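Local coordinates for protein manganese-containing pseudocatalase (Thermus thermophilus, PDB 2V8T) that probably breaks down hydrogen peroxide as a catalase that uses a pair of manganese ions in each subunit, at residues F152-Y166 / M207-E220. Numbering follows the deposited sequence. Where two conformers were deposited one is given.
Sequences FFLEVAARTHKLRVY and MLPIPKIDNSKIPE. With MN (manganese (II) ion), chain D.
R159 of helix 144-166 meets the backbone carbonyls of I210, P211 and I213 and the side-chain amide oxygen of N215 with its guanidinium. Its CB points toward 207-220; from there CG lies anti to the backbone N (chi1 -175°) and the chain runs extended to NE, with R159 CD passing 3.3 Å from I210 O. NE makes a weak bond to N215 OD1. R159 NH1 bonds to I210 O at 3.0 Å, from above the carbonyl plane, and weakly to P211 O. R159 NH2 donates to N215 OD1 at 2.8 Å (N-H...O angle 166°), from above the amide plane. I213 O takes both nitrogens end-on, with R159 NH2 at 2.8 Å from I213 O. All these oxygens lie near the guanidinium plane and together hold its orientation, while L163 CD1 covers one face. A leucine in its place would probably leave these carbonyls without their charged donor and the loop free to shift. Hydrophobic contacts extend the seam both ways: F152 CZ packs on L208 CD2 at 3.7 Å, and I218 CG2 sits over the Y166 ring in a CH-pi contact, 3.8 Å from its centroid. At its edge, Y166 OH donates to the syn lone pair of E220 OE1 at 2.6 Å; E220 also salt-bridges R175. The turn before R159 carries E155, whose carboxylate chelates one manganese; 207-220 packs on another face of this metal-bearing helix in the ferritin-like four-helix bundle of manganese catalases.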
loop_
_atom_site.group_PDB
_atom_site.type_symbol
_atom_site.label_atom_id
_atom_site.label_comp_id
_atom_site.label_asym_id
_atom_site.label_seq_id
_atom_site.Cartn_x
_atom_site.Cartn_y
_atom_site.Cartn_z
ATOM N N PHE A 152 5.576 23.677 10.092
ATOM C CA PHE A 152 4.595 24.487 10.853
ATOM C C PHE A 152 3.209 23.864 10.718
ATOM O O PHE A 152 2.500 23.636 11.695
ATOM C CB PHE A 152 4.663 25.922 10.321
ATOM C CG PHE A 152 3.717 26.865 11.028
ATOM C CD1 PHE A 152 4.073 27.491 12.207
ATOM C CD2 PHE A 152 2.461 27.117 10.508
ATOM C CE1 PHE A 152 3.209 28.364 12.850
ATOM C CE2 PHE A 152 1.585 27.989 11.148
ATOM C CZ PHE A 152 1.978 28.618 12.302
ATOM N N PHE A 153 2.825 23.588 9.448
ATOM C CA PHE A 153 1.550 22.885 9.185
ATOM C C PHE A 153 1.489 21.545 9.921
ATOM O O PHE A 153 0.490 21.210 10.545
ATOM C CB PHE A 153 1.378 22.703 7.677
ATOM C CG PHE A 153 0.288 21.729 7.354
ATOM C CD1 PHE A 153 -1.055 22.053 7.575
ATOM C CD2 PHE A 153 0.578 20.455 6.921
ATOM C CE1 PHE A 153 -2.052 21.108 7.400
ATOM C CE2 PHE A 153 -0.466 19.535 6.702
ATOM C CZ PHE A 153 -1.784 19.887 6.976
ATOM N N LEU A 154 2.577 20.756 9.827
ATOM C CA LEU A 154 2.588 19.418 10.413
ATOM C C LEU A 154 2.289 19.511 11.901
ATOM O O LEU A 154 1.536 18.700 12.452
ATOM C CB LEU A 154 3.928 18.727 10.258
ATOM C CG LEU A 154 4.060 17.243 9.958
ATOM C CD1 LEU A 154 5.552 16.812 10.236
ATOM C CD2 LEU A 154 2.928 16.376 10.482
ATOM N N GLU A 155 2.917 20.453 12.620
ATOM C CA GLU A 155 2.680 20.560 14.025
ATOM C C GLU A 155 1.250 20.904 14.365
ATOM O O GLU A 155 0.695 20.378 15.335
ATOM C CB GLU A 155 3.657 21.554 14.707
ATOM C CG GLU A 155 5.087 21.048 14.747
ATOM C CD GLU A 155 5.379 19.947 15.756
ATOM O OE1 GLU A 155 4.707 19.839 16.805
ATOM O OE2 GLU A 155 6.413 19.223 15.588
ATOM N N VAL A 156 0.626 21.831 13.621
ATOM C CA VAL A 156 -0.759 22.190 13.955
ATOM C C VAL A 156 -1.756 21.106 13.499
ATOM O O VAL A 156 -2.792 20.932 14.154
ATOM C CB VAL A 156 -1.122 23.607 13.512
ATOM C CG1 VAL A 156 -0.299 24.625 14.293
ATOM C CG2 VAL A 156 -1.013 23.836 12.014
ATOM N N ALA A 157 -1.459 20.382 12.426
ATOM C CA ALA A 157 -2.287 19.229 12.049
ATOM C C ALA A 157 -2.178 18.132 13.138
ATOM O O ALA A 157 -3.181 17.566 13.575
ATOM C CB ALA A 157 -1.857 18.702 10.690
ATOM N N ALA A 158 -0.953 17.870 13.588
ATOM C CA ALA A 158 -0.743 16.902 14.671
ATOM C C ALA A 158 -1.478 17.339 15.931
ATOM O O ALA A 158 -2.074 16.520 16.628
ATOM C CB ALA A 158 0.743 16.734 14.944
ATOM N N ARG A 159 -1.439 18.632 16.243
ATOM C CA ARG A 159 -2.161 19.158 17.398
ATOM C C ARG A 159 -3.654 18.888 17.281
ATOM O O ARG A 159 -4.324 18.511 18.239
ATOM C CB ARG A 159 -1.928 20.659 17.536
ATOM C CG ARG A 159 -2.547 21.237 18.793
ATOM C CD ARG A 159 -2.758 22.693 18.705
ATOM N NE ARG A 159 -3.214 23.249 19.978
ATOM C CZ ARG A 159 -4.194 24.122 20.111
ATOM N NH1 ARG A 159 -4.844 24.595 19.068
ATOM N NH2 ARG A 159 -4.581 24.502 21.321
ATOM N N THR A 160 -4.199 19.114 16.077
ATOM C CA THR A 160 -5.612 18.908 15.832
ATOM C C THR A 160 -5.993 17.439 16.113
ATOM O O THR A 160 -7.012 17.148 16.740
ATOM C CB THR A 160 -5.960 19.326 14.371
ATOM O OG1 THR A 160 -5.637 20.696 14.219
ATOM C CG2 THR A 160 -7.409 19.152 14.108
ATOM N N HIS A 161 -5.160 16.497 15.633
ATOM C CA HIS A 161 -5.407 15.090 15.911
ATOM C C HIS A 161 -5.336 14.797 17.409
ATOM O O HIS A 161 -6.147 14.038 17.942
ATOM C CB HIS A 161 -4.473 14.178 15.132
ATOM C CG HIS A 161 -4.777 14.112 13.673
ATOM N ND1 HIS A 161 -5.448 15.032 12.907
ATOM C CD2 HIS A 161 -4.456 13.066 12.898
ATOM C CE1 HIS A 161 -5.486 14.502 11.639
ATOM N NE2 HIS A 161 -4.926 13.308 11.678
ATOM N N LYS A 162 -4.341 15.367 18.095
ATOM C CA LYS A 162 -4.240 15.151 19.548
ATOM C C LYS A 162 -5.486 15.640 20.268
ATOM O O LYS A 162 -5.976 14.976 21.173
ATOM C CB LYS A 162 -2.950 15.754 20.120
ATOM C CG LYS A 162 -1.693 15.022 19.642
ATOM C CD LYS A 162 -0.546 15.076 20.589
ATOM C CE LYS A 162 0.689 14.326 20.119
ATOM N NZ LYS A 162 1.330 14.855 18.860
ATOM N N LEU A 163 -5.972 16.834 19.902
ATOM C CA LEU A 163 -7.174 17.383 20.518
ATOM C C LEU A 163 -8.378 16.445 20.301
ATOM O O LEU A 163 -9.172 16.213 21.217
ATOM C CB LEU A 163 -7.495 18.759 19.960
ATOM C CG LEU A 163 -6.554 19.881 20.420
ATOM C CD1 LEU A 163 -6.705 21.088 19.484
ATOM C CD2 LEU A 163 -6.841 20.293 21.845
ATOM N N ARG A 164 -8.537 15.964 19.071
ATOM C CA ARG A 164 -9.697 15.104 18.791
ATOM C C ARG A 164 -9.614 13.781 19.548
ATOM O O ARG A 164 -10.604 13.327 20.108
ATOM C CB ARG A 164 -9.819 14.882 17.283
ATOM C CG ARG A 164 -10.236 16.162 16.565
ATOM C CD ARG A 164 -10.048 16.053 15.050
ATOM N NE ARG A 164 -10.523 17.278 14.414
ATOM C CZ ARG A 164 -10.468 17.498 13.104
ATOM N NH1 ARG A 164 -9.813 16.690 12.306
ATOM N NH2 ARG A 164 -11.017 18.606 12.637
ATOM N N VAL A 165 -8.415 13.167 19.620
ATOM C CA VAL A 165 -8.288 11.935 20.381
ATOM C C VAL A 165 -8.534 12.220 21.860
ATOM O O VAL A 165 -9.165 11.419 22.571
ATOM C CB VAL A 165 -6.926 11.278 20.131
ATOM C CG1 VAL A 165 -6.689 10.097 21.075
ATOM C CG2 VAL A 165 -6.842 10.786 18.679
ATOM N N TYR A 166 -8.045 13.353 22.390
ATOM C CA TYR A 166 -8.322 13.739 23.762
ATOM C C TYR A 166 -9.806 13.726 24.050
ATOM O O TYR A 166 -10.280 13.308 25.110
ATOM C CB TYR A 166 -7.729 15.138 24.027
ATOM C CG TYR A 166 -7.952 15.621 25.426
ATOM C CD1 TYR A 166 -9.086 16.317 25.750
ATOM C CD2 TYR A 166 -6.989 15.442 26.430
ATOM C CE1 TYR A 166 -9.297 16.779 27.038
ATOM C CE2 TYR A 166 -7.175 15.900 27.707
ATOM C CZ TYR A 166 -8.358 16.565 28.007
ATOM O OH TYR A 166 -8.608 17.064 29.283
ATOM N N MET A 207 -0.744 33.514 13.555
ATOM C CA MET A 207 -1.811 32.606 13.154
ATOM C C MET A 207 -2.213 31.658 14.265
ATOM O O MET A 207 -3.262 31.037 14.205
ATOM C CB MET A 207 -1.284 31.656 11.877
ATOM C CG MET A 207 -2.408 31.266 10.986
ATOM S SD MET A 207 -1.781 30.370 9.656
ATOM C CE MET A 207 -1.199 31.700 8.652
ATOM N N LEU A 208 -1.354 31.481 15.269
ATOM C CA LEU A 208 -1.594 30.507 16.321
ATOM C C LEU A 208 -2.607 31.068 17.326
ATOM O O LEU A 208 -2.634 32.289 17.566
ATOM C CB LEU A 208 -0.283 30.154 17.024
ATOM C CG LEU A 208 0.769 29.517 16.102
ATOM C CD1 LEU A 208 2.129 29.400 16.796
ATOM C CD2 LEU A 208 0.323 28.142 15.583
ATOM N N PRO A 209 -3.387 30.218 17.987
ATOM C CA PRO A 209 -3.404 28.756 17.825
ATOM C C PRO A 209 -4.282 28.345 16.609
ATOM O O PRO A 209 -5.220 29.034 16.219
ATOM C CB PRO A 209 -4.016 28.283 19.134
ATOM C CG PRO A 209 -5.002 29.387 19.492
ATOM C CD PRO A 209 -4.281 30.648 19.080
ATOM N N ILE A 210 -3.965 27.159 16.117
ATOM C CA ILE A 210 -4.762 26.415 15.152
ATOM C C ILE A 210 -5.000 25.023 15.749
ATOM O O ILE A 210 -4.036 24.380 16.150
ATOM C CB ILE A 210 -4.042 26.275 13.808
ATOM C CG1 ILE A 210 -3.783 27.642 13.185
ATOM C CG2 ILE A 210 -4.841 25.385 12.869
ATOM C CD1 ILE A 210 -2.765 27.599 12.033
ATOM N N PRO A 211 -6.254 24.524 15.776
ATOM C CA PRO A 211 -7.485 25.291 15.646
ATOM C C PRO A 211 -7.542 26.410 16.686
ATOM O O PRO A 211 -6.682 26.490 17.578
ATOM C CB PRO A 211 -8.585 24.244 15.958
ATOM C CG PRO A 211 -7.892 22.911 15.729
ATOM C CD PRO A 211 -6.505 23.145 16.218
ATOM N N LYS A 212 -8.553 27.275 16.555
ATOM C CA LYS A 212 -8.649 28.460 17.413
ATOM C C LYS A 212 -9.276 28.099 18.737
ATOM O O LYS A 212 -10.432 28.424 19.082
ATOM C CB LYS A 212 -9.348 29.594 16.688
ATOM C CG LYS A 212 -9.218 30.922 17.391
ATOM C CD LYS A 212 -7.775 31.470 17.447
ATOM C CE LYS A 212 -7.196 31.912 16.121
ATOM N NZ LYS A 212 -8.037 32.788 15.448
ATOM N N ILE A 213 -8.493 27.364 19.528
ATOM C CA ILE A 213 -8.818 26.924 20.876
ATOM C C ILE A 213 -7.494 26.964 21.615
ATOM O O ILE A 213 -6.450 26.545 21.088
ATOM C CB ILE A 213 -9.441 25.518 20.927
ATOM C CG1 ILE A 213 -9.820 25.170 22.361
ATOM C CG2 ILE A 213 -8.567 24.434 20.225
ATOM C CD1 ILE A 213 -10.582 23.847 22.514
ATOM N N ASP A 214 -7.508 27.518 22.823
ATOM C CA ASP A 214 -6.303 27.634 23.621
ATOM C C ASP A 214 -6.023 26.311 24.378
ATOM O O ASP A 214 -6.943 25.690 24.908
ATOM C CB ASP A 214 -6.379 28.796 24.589
ATOM C CG ASP A 214 -6.519 30.094 23.880
ATOM O OD1 ASP A 214 -5.955 30.310 22.799
ATOM O OD2 ASP A 214 -7.176 30.965 24.496
ATOM N N ASN A 215 -4.751 25.994 24.488
ATOM C CA ASN A 215 -4.346 24.870 25.321
ATOM C C ASN A 215 -4.843 25.021 26.759
ATOM O O ASN A 215 -5.046 24.006 27.446
ATOM C CB ASN A 215 -2.835 24.681 25.319
ATOM C CG ASN A 215 -2.306 23.976 24.053
ATOM O OD1 ASN A 215 -3.017 23.331 23.313
ATOM N ND2 ASN A 215 -1.008 24.007 23.942
ATOM N N SER A 216 -5.067 26.249 27.221
ATOM C CA SER A 216 -5.594 26.460 28.571
ATOM C C SER A 216 -6.967 25.824 28.799
ATOM O O SER A 216 -7.357 25.648 29.970
ATOM C CB SER A 216 -5.646 27.973 28.873
ATOM O OG SER A 216 -6.548 28.607 28.012
ATOM N N LYS A 217 -7.698 25.481 27.732
ATOM C CA LYS A 217 -8.995 24.826 27.863
ATOM C C LYS A 217 -8.885 23.323 28.077
ATOM O O LYS A 217 -9.906 22.652 28.305
ATOM C CB LYS A 217 -9.836 25.084 26.612
ATOM C CG LYS A 217 -10.102 26.538 26.374
ATOM C CD LYS A 217 -10.701 27.284 27.559
ATOM C CE LYS A 217 -10.684 28.825 27.366
ATOM N NZ LYS A 217 -11.148 29.548 28.598
ATOM N N ILE A 218 -7.670 22.787 28.026
ATOM C CA ILE A 218 -7.444 21.375 28.223
ATOM C C ILE A 218 -6.739 21.279 29.607
ATOM O O ILE A 218 -5.607 21.721 29.739
ATOM C CB ILE A 218 -6.520 20.824 27.125
ATOM C CG1 ILE A 218 -7.109 21.091 25.718
ATOM C CG2 ILE A 218 -6.249 19.338 27.398
ATOM C CD1 ILE A 218 -8.508 20.505 25.497
ATOM N N PRO A 219 -7.411 20.745 30.631
ATOM C CA PRO A 219 -6.866 20.883 31.999
ATOM C C PRO A 219 -5.425 20.377 32.174
ATOM O O PRO A 219 -4.618 21.022 32.846
ATOM C CB PRO A 219 -7.873 20.115 32.847
ATOM C CG PRO A 219 -9.107 20.120 32.106
ATOM C CD PRO A 219 -8.806 20.239 30.652
ATOM N N GLU A 220 -5.085 19.244 31.559
ATOM C CA GLU A 220 -3.734 18.730 31.734
ATOM C C GLU A 220 -2.715 19.631 31.061
ATOM O O GLU A 220 -1.596 19.841 31.577
ATOM C CB GLU A 220 -3.663 17.299 31.208
ATOM C CG GLU A 220 -4.470 16.288 32.008
ATOM C CD GLU A 220 -5.942 16.272 31.751
ATOM O OE1 GLU A 220 -6.434 16.951 30.794
ATOM O OE2 GLU A 220 -6.658 15.606 32.547
HETATM MN MN MN D . 6.362 18.227 17.555
HETATM O O HOH W 1 5.589 16.201 17.336
#